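Long-range contact in Lmo2349 protein (Listeria monocytogenes, PDB 4GVO), which probably captures L-cystine or a related amino acid outside the cell as the solute-binding component of an ABC transporter: residues N96-I110 with L160-F173. Sequence-based numbering, arbitrary orientation.
Sequences NFPLQLTVLDSNNSI and LKTGRADATISTPF. With HIS (histidine), chain E.
In this periplasmic-binding-protein fold, strand 95-104 pairs antiparallel with strand 168-170, ending at the amino-acid pocket, where Phe97 lies between Thr171 and the bound histidine. Methyl CG2 of Thr171 sits over one ring face, 3.6 Å from the centroid in a CH-pi contact, while the ligand's N rests above the centre of the opposite face. Phe173 turns its edge toward the face of Phe97 in an offset edge-to-face pair, planes at 87°. Chi1 of Thr171 (-164°) puts CG2 between the backbone N and the carbonyl carbon, facing the Phe97 ring, and directs OG1 to Pro98 O, where it donates at 2.7 Å, tilted from the carbonyl plane.

Farther along, Gln100 and Thr102 form hydrogen-bonded pairs with Ser170 and Thr168. Gln100 O is gripped twice, from opposite faces of its plane, by Ser170 N at 3.0 Å and by Thr102 OG1 at 3.2 Å. On the sheet face that also carries Gln100 and Ser170, CB of Thr102 packs 3.6 Å from CG2 of Thr168. Beyond the strands one water bridges Leu104 N and Asn107 ND2 to Asp166 O, and a second joins Asn107 ND2 to Asp166 OD1; OD2 of the same carboxylate accepts from Arg120 N.

Strand 186-189 and strand 191-202 continue the sheet beyond 95-104, Thr168 OG1 bonds to Ile122 O of strand 120-123, and helix 172-180 starts directly after Thr171.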
loop_
_atom_site.group_PDB
_atom_site.type_symbol
_atom_site.label_atom_id
_atom_site.label_comp_id
_atom_site.label_asym_id
_atom_site.label_seq_id
_atom_site.Cartn_x
_atom_site.Cartn_y
_atom_site.Cartn_z
ATOM N N ASN A 96 -1.356 -8.133 4.672
ATOM C CA ASN A 96 -2.595 -8.313 3.905
ATOM C C ASN A 96 -3.160 -6.910 3.594
ATOM O O ASN A 96 -3.103 -6.046 4.443
ATOM C CB ASN A 96 -3.703 -8.956 4.786
ATOM C CG ASN A 96 -3.373 -10.321 5.239
ATOM O OD1 ASN A 96 -3.345 -10.584 6.439
ATOM N ND2 ASN A 96 -3.070 -11.180 4.313
ATOM N N PHE A 97 -3.761 -6.703 2.424
ATOM C CA PHE A 97 -4.280 -5.395 2.064
ATOM C C PHE A 97 -5.695 -5.585 1.450
ATOM O O PHE A 97 -5.942 -5.226 0.294
ATOM C CB PHE A 97 -3.309 -4.695 1.117
ATOM C CG PHE A 97 -3.302 -3.200 1.200
ATOM C CD1 PHE A 97 -4.303 -2.420 0.625
ATOM C CD2 PHE A 97 -2.264 -2.547 1.861
ATOM C CE1 PHE A 97 -4.254 -1.027 0.704
ATOM C CE2 PHE A 97 -2.244 -1.182 1.972
ATOM C CZ PHE A 97 -3.232 -0.421 1.373
ATOM N N PRO A 98 -6.653 -6.085 2.264
ATOM C CA PRO A 98 -8.003 -6.311 1.725
ATOM C C PRO A 98 -8.679 -4.967 1.472
ATOM O O PRO A 98 -8.693 -4.081 2.348
ATOM C CB PRO A 98 -8.712 -7.093 2.832
ATOM C CG PRO A 98 -7.967 -6.744 4.062
ATOM C CD PRO A 98 -6.537 -6.592 3.630
ATOM N N LEU A 99 -9.245 -4.777 0.292
ATOM C CA LEU A 99 -9.833 -3.495 -0.117
ATOM C C LEU A 99 -11.361 -3.498 -0.022
ATOM O O LEU A 99 -12.011 -4.444 -0.427
ATOM C CB LEU A 99 -9.457 -3.187 -1.567
ATOM C CG LEU A 99 -7.959 -2.895 -1.813
ATOM C CD1 LEU A 99 -7.706 -2.691 -3.325
ATOM C CD2 LEU A 99 -7.486 -1.709 -0.975
ATOM N N GLN A 100 -11.898 -2.411 0.485
ATOM C CA GLN A 100 -13.318 -2.150 0.536
ATOM C C GLN A 100 -13.595 -0.716 0.131
ATOM O O GLN A 100 -12.761 0.171 0.387
ATOM C CB GLN A 100 -13.894 -2.354 1.951
ATOM C CG GLN A 100 -14.023 -3.821 2.343
ATOM C CD GLN A 100 -14.310 -3.991 3.805
ATOM O OE1 GLN A 100 -13.418 -3.954 4.605
ATOM N NE2 GLN A 100 -15.605 -4.117 4.154
ATOM N N LEU A 101 -14.769 -0.461 -0.427
ATOM C CA LEU A 101 -15.252 0.906 -0.527
ATOM C C LEU A 101 -15.190 1.559 0.836
ATOM O O LEU A 101 -15.447 0.938 1.860
ATOM C CB LEU A 101 -16.654 0.986 -1.055
ATOM C CG LEU A 101 -16.918 0.439 -2.455
ATOM C CD1 LEU A 101 -18.397 0.565 -2.808
ATOM C CD2 LEU A 101 -16.026 1.122 -3.504
ATOM N N THR A 102 -14.833 2.836 0.825
ATOM C CA THR A 102 -14.641 3.580 2.057
ATOM C C THR A 102 -15.365 4.917 1.866
ATOM O O THR A 102 -15.258 5.554 0.831
ATOM C CB THR A 102 -13.143 3.756 2.316
ATOM O OG1 THR A 102 -12.563 2.473 2.575
ATOM C CG2 THR A 102 -12.893 4.666 3.532
ATOM N N VAL A 103 -16.155 5.295 2.869
ATOM C CA VAL A 103 -17.027 6.459 2.809
ATOM C C VAL A 103 -16.927 7.275 4.099
ATOM O O VAL A 103 -16.328 6.854 5.076
ATOM C CB VAL A 103 -18.486 6.013 2.584
ATOM C CG1 VAL A 103 -18.654 5.317 1.223
ATOM C CG2 VAL A 103 -18.960 5.125 3.747
ATOM N N LEU A 104 -17.499 8.473 4.085
ATOM C CA LEU A 104 -17.702 9.211 5.352
ATOM C C LEU A 104 -18.522 8.371 6.327
ATOM O O LEU A 104 -19.454 7.672 5.939
ATOM C CB LEU A 104 -18.467 10.451 5.085
ATOM C CG LEU A 104 -17.838 11.655 4.602
ATOM C CD1 LEU A 104 -18.969 12.723 4.673
ATOM C CD2 LEU A 104 -16.628 12.050 5.457
ATOM N N ASP A 105 -18.205 8.459 7.606
ATOM C CA ASP A 105 -18.873 7.634 8.590
ATOM C C ASP A 105 -20.392 7.840 8.597
ATOM O O ASP A 105 -21.146 6.899 8.854
ATOM C CB ASP A 105 -18.294 7.909 9.979
ATOM C CG ASP A 105 -18.836 6.980 10.997
ATOM O OD1 ASP A 105 -18.408 5.811 11.030
ATOM O OD2 ASP A 105 -19.728 7.426 11.747
ATOM N N SER A 106 -20.831 9.052 8.256
ATOM C CA SER A 106 -22.285 9.365 8.240
ATOM C C SER A 106 -23.027 8.779 7.023
ATOM O O SER A 106 -24.262 8.822 6.949
ATOM C CB SER A 106 -22.487 10.896 8.288
ATOM O OG SER A 106 -21.896 11.509 7.160
ATOM N N ASN A 107 -22.279 8.323 6.021
ATOM C CA ASN A 107 -22.897 7.933 4.734
ATOM C C ASN A 107 -23.264 6.452 4.753
ATOM O O ASN A 107 -22.381 5.592 4.907
ATOM C CB ASN A 107 -21.935 8.239 3.608
ATOM C CG ASN A 107 -22.549 8.119 2.221
ATOM O OD1 ASN A 107 -23.731 7.758 2.086
ATOM N ND2 ASN A 107 -21.744 8.414 1.190
ATOM N N ASN A 108 -24.559 6.161 4.668
ATOM C CA ASN A 108 -25.066 4.808 4.560
ATOM C C ASN A 108 -25.712 4.507 3.214
ATOM O O ASN A 108 -26.420 3.506 3.053
ATOM C CB ASN A 108 -26.029 4.562 5.701
ATOM C CG ASN A 108 -25.310 4.635 7.042
ATOM O OD1 ASN A 108 -24.397 3.848 7.270
ATOM N ND2 ASN A 108 -25.707 5.567 7.916
ATOM N N SER A 109 -25.432 5.364 2.236
ATOM C CA SER A 109 -26.071 5.212 0.932
ATOM C C SER A 109 -25.411 4.202 0.008
ATOM O O SER A 109 -25.990 3.784 -1.002
ATOM C CB SER A 109 -26.200 6.555 0.248
ATOM O OG SER A 109 -24.961 7.065 -0.227
ATOM N N ILE A 110 -24.209 3.766 0.384
ATOM C CA ILE A 110 -23.405 2.864 -0.468
ATOM C C ILE A 110 -23.022 1.582 0.309
ATOM O O ILE A 110 -22.485 1.649 1.408
ATOM C CB ILE A 110 -22.100 3.591 -0.895
ATOM C CG1 ILE A 110 -22.404 4.763 -1.782
ATOM C CG2 ILE A 110 -21.130 2.641 -1.571
ATOM C CD1 ILE A 110 -21.323 5.834 -1.891
ATOM N N LEU A 160 -13.782 13.525 0.435
ATOM C CA LEU A 160 -14.934 12.847 1.088
ATOM C C LEU A 160 -15.660 13.802 2.046
ATOM O O LEU A 160 -16.879 13.851 2.094
ATOM C CB LEU A 160 -14.477 11.625 1.873
ATOM C CG LEU A 160 -14.005 10.435 1.019
ATOM C CD1 LEU A 160 -13.362 9.384 1.916
ATOM C CD2 LEU A 160 -15.123 9.857 0.173
ATOM N N LYS A 161 -14.878 14.589 2.789
ATOM C CA LYS A 161 -15.429 15.528 3.781
ATOM C C LYS A 161 -16.438 16.462 3.141
ATOM O O LYS A 161 -17.497 16.705 3.697
ATOM C CB LYS A 161 -14.300 16.370 4.400
ATOM C CG LYS A 161 -14.727 17.318 5.511
ATOM C CD LYS A 161 -13.543 18.118 6.093
ATOM C CE LYS A 161 -13.939 18.972 7.303
ATOM N NZ LYS A 161 -12.958 19.047 8.445
ATOM N N THR A 162 -16.051 17.054 2.004
ATOM C CA THR A 162 -16.892 18.039 1.330
ATOM C C THR A 162 -18.001 17.466 0.488
ATOM O O THR A 162 -18.867 18.214 0.033
ATOM C CB THR A 162 -16.084 18.949 0.386
ATOM O OG1 THR A 162 -15.509 18.161 -0.651
ATOM C CG2 THR A 162 -14.986 19.642 1.122
ATOM N N GLY A 163 -17.994 16.145 0.268
ATOM C CA GLY A 163 -18.927 15.527 -0.615
ATOM C C GLY A 163 -18.542 15.571 -2.088
ATOM O O GLY A 163 -19.267 15.078 -2.925
ATOM N N ARG A 164 -17.390 16.132 -2.416
ATOM C CA ARG A 164 -16.937 16.150 -3.808
ATOM C C ARG A 164 -16.723 14.744 -4.313
ATOM O O ARG A 164 -16.900 14.471 -5.495
ATOM C CB ARG A 164 -15.600 16.906 -3.987
ATOM C CG ARG A 164 -15.649 18.394 -3.826
ATOM C CD ARG A 164 -14.250 18.943 -3.659
ATOM N NE ARG A 164 -13.509 18.828 -4.888
ATOM C CZ ARG A 164 -12.185 19.000 -4.984
ATOM N NH1 ARG A 164 -11.425 19.241 -3.907
ATOM N NH2 ARG A 164 -11.585 18.896 -6.171
ATOM N N ALA A 165 -16.280 13.868 -3.422
ATOM C CA ALA A 165 -16.218 12.433 -3.691
ATOM C C ALA A 165 -17.241 11.749 -2.797
ATOM O O ALA A 165 -17.370 12.110 -1.638
ATOM C CB ALA A 165 -14.832 11.858 -3.418
ATOM N N ASP A 166 -17.912 10.714 -3.319
ATOM C CA ASP A 166 -18.849 9.902 -2.556
ATOM C C ASP A 166 -18.156 8.737 -1.821
ATOM O O ASP A 166 -18.621 8.280 -0.785
ATOM C CB ASP A 166 -19.883 9.369 -3.522
ATOM C CG ASP A 166 -20.740 10.481 -4.119
ATOM O OD1 ASP A 166 -21.649 10.944 -3.396
ATOM O OD2 ASP A 166 -20.460 10.882 -5.280
ATOM N N ALA A 167 -17.056 8.244 -2.388
ATOM C CA ALA A 167 -16.354 7.075 -1.861
ATOM C C ALA A 167 -14.929 7.069 -2.322
ATOM O O ALA A 167 -14.578 7.781 -3.274
ATOM C CB ALA A 167 -17.027 5.747 -2.294
ATOM N N THR A 168 -14.123 6.297 -1.592
ATOM C CA THR A 168 -12.790 5.911 -2.042
ATOM C C THR A 168 -12.696 4.380 -1.892
ATOM O O THR A 168 -13.708 3.705 -1.649
ATOM C CB THR A 168 -11.696 6.658 -1.239
ATOM O OG1 THR A 168 -10.409 6.378 -1.812
ATOM C CG2 THR A 168 -11.685 6.306 0.228
ATOM N N ILE A 169 -11.478 3.848 -2.028
ATOM C CA ILE A 169 -11.201 2.435 -1.790
ATOM C C ILE A 169 -9.980 2.361 -0.891
ATOM O O ILE A 169 -9.000 3.076 -1.107
ATOM C CB ILE A 169 -11.064 1.651 -3.101
ATOM C CG1 ILE A 169 -11.042 0.134 -2.832
ATOM C CG2 ILE A 169 -9.913 2.125 -4.008
ATOM C CD1 ILE A 169 -11.159 -0.678 -4.097
ATOM N N SER A 170 -10.087 1.591 0.189
ATOM C CA SER A 170 -9.023 1.541 1.183
ATOM C C SER A 170 -9.038 0.242 1.965
ATOM O O SER A 170 -9.797 -0.674 1.610
ATOM C CB SER A 170 -9.038 2.759 2.148
ATOM O OG SER A 170 -7.726 2.892 2.779
ATOM N N THR A 171 -8.164 0.120 2.971
ATOM C CA THR A 171 -8.050 -1.101 3.759
ATOM C C THR A 171 -8.240 -0.725 5.228
ATOM O O THR A 171 -7.799 0.349 5.638
ATOM C CB THR A 171 -6.728 -1.830 3.474
ATOM O OG1 THR A 171 -6.797 -3.163 3.963
ATOM C CG2 THR A 171 -5.513 -1.106 4.012
ATOM N N PRO A 172 -8.849 -1.609 6.026
ATOM C CA PRO A 172 -9.098 -1.282 7.424
ATOM C C PRO A 172 -7.912 -0.757 8.232
ATOM O O PRO A 172 -8.097 0.208 8.998
ATOM C CB PRO A 172 -9.656 -2.543 7.981
ATOM C CG PRO A 172 -10.464 -3.062 6.842
ATOM C CD PRO A 172 -9.604 -2.810 5.630
ATOM N N PHE A 173 -6.691 -1.323 8.124
ATOM C CA PHE A 173 -5.619 -0.834 8.993
ATOM C C PHE A 173 -5.348 0.630 8.733
ATOM O O PHE A 173 -4.998 1.377 9.640
ATOM C CB PHE A 173 -4.318 -1.686 8.924
ATOM C CG PHE A 173 -3.359 -1.324 7.828
ATOM C CD1 PHE A 173 -2.502 -0.241 7.955
ATOM C CD2 PHE A 173 -3.235 -2.118 6.684
ATOM C CE1 PHE A 173 -1.569 0.051 6.966
ATOM C CE2 PHE A 173 -2.339 -1.801 5.667
ATOM C CZ PHE A 173 -1.506 -0.722 5.796
HETATM N N HIS E . -1.374 -1.184 -1.710
HETATM C CA HIS E . -1.238 -0.214 -2.841
HETATM C C HIS E . -0.940 -0.876 -4.144
HETATM O O HIS E . -0.616 -2.073 -4.143
HETATM C CB HIS E . -0.156 0.804 -2.529
HETATM C CG HIS E . -0.674 1.967 -1.738
HETATM N ND1 HIS E . -1.174 1.806 -0.505
HETATM C CD2 HIS E . -0.835 3.336 -2.060
HETATM C CE1 HIS E . -1.619 3.007 -0.055
HETATM N NE2 HIS E . -1.380 3.927 -1.001
HETATM O OXT HIS E . -1.038 -0.219 -5.207
HETATM O O HOH W 1 -18.943 9.406 1.638
HETATM O O HOH W 2 -22.900 9.412 -1.440
#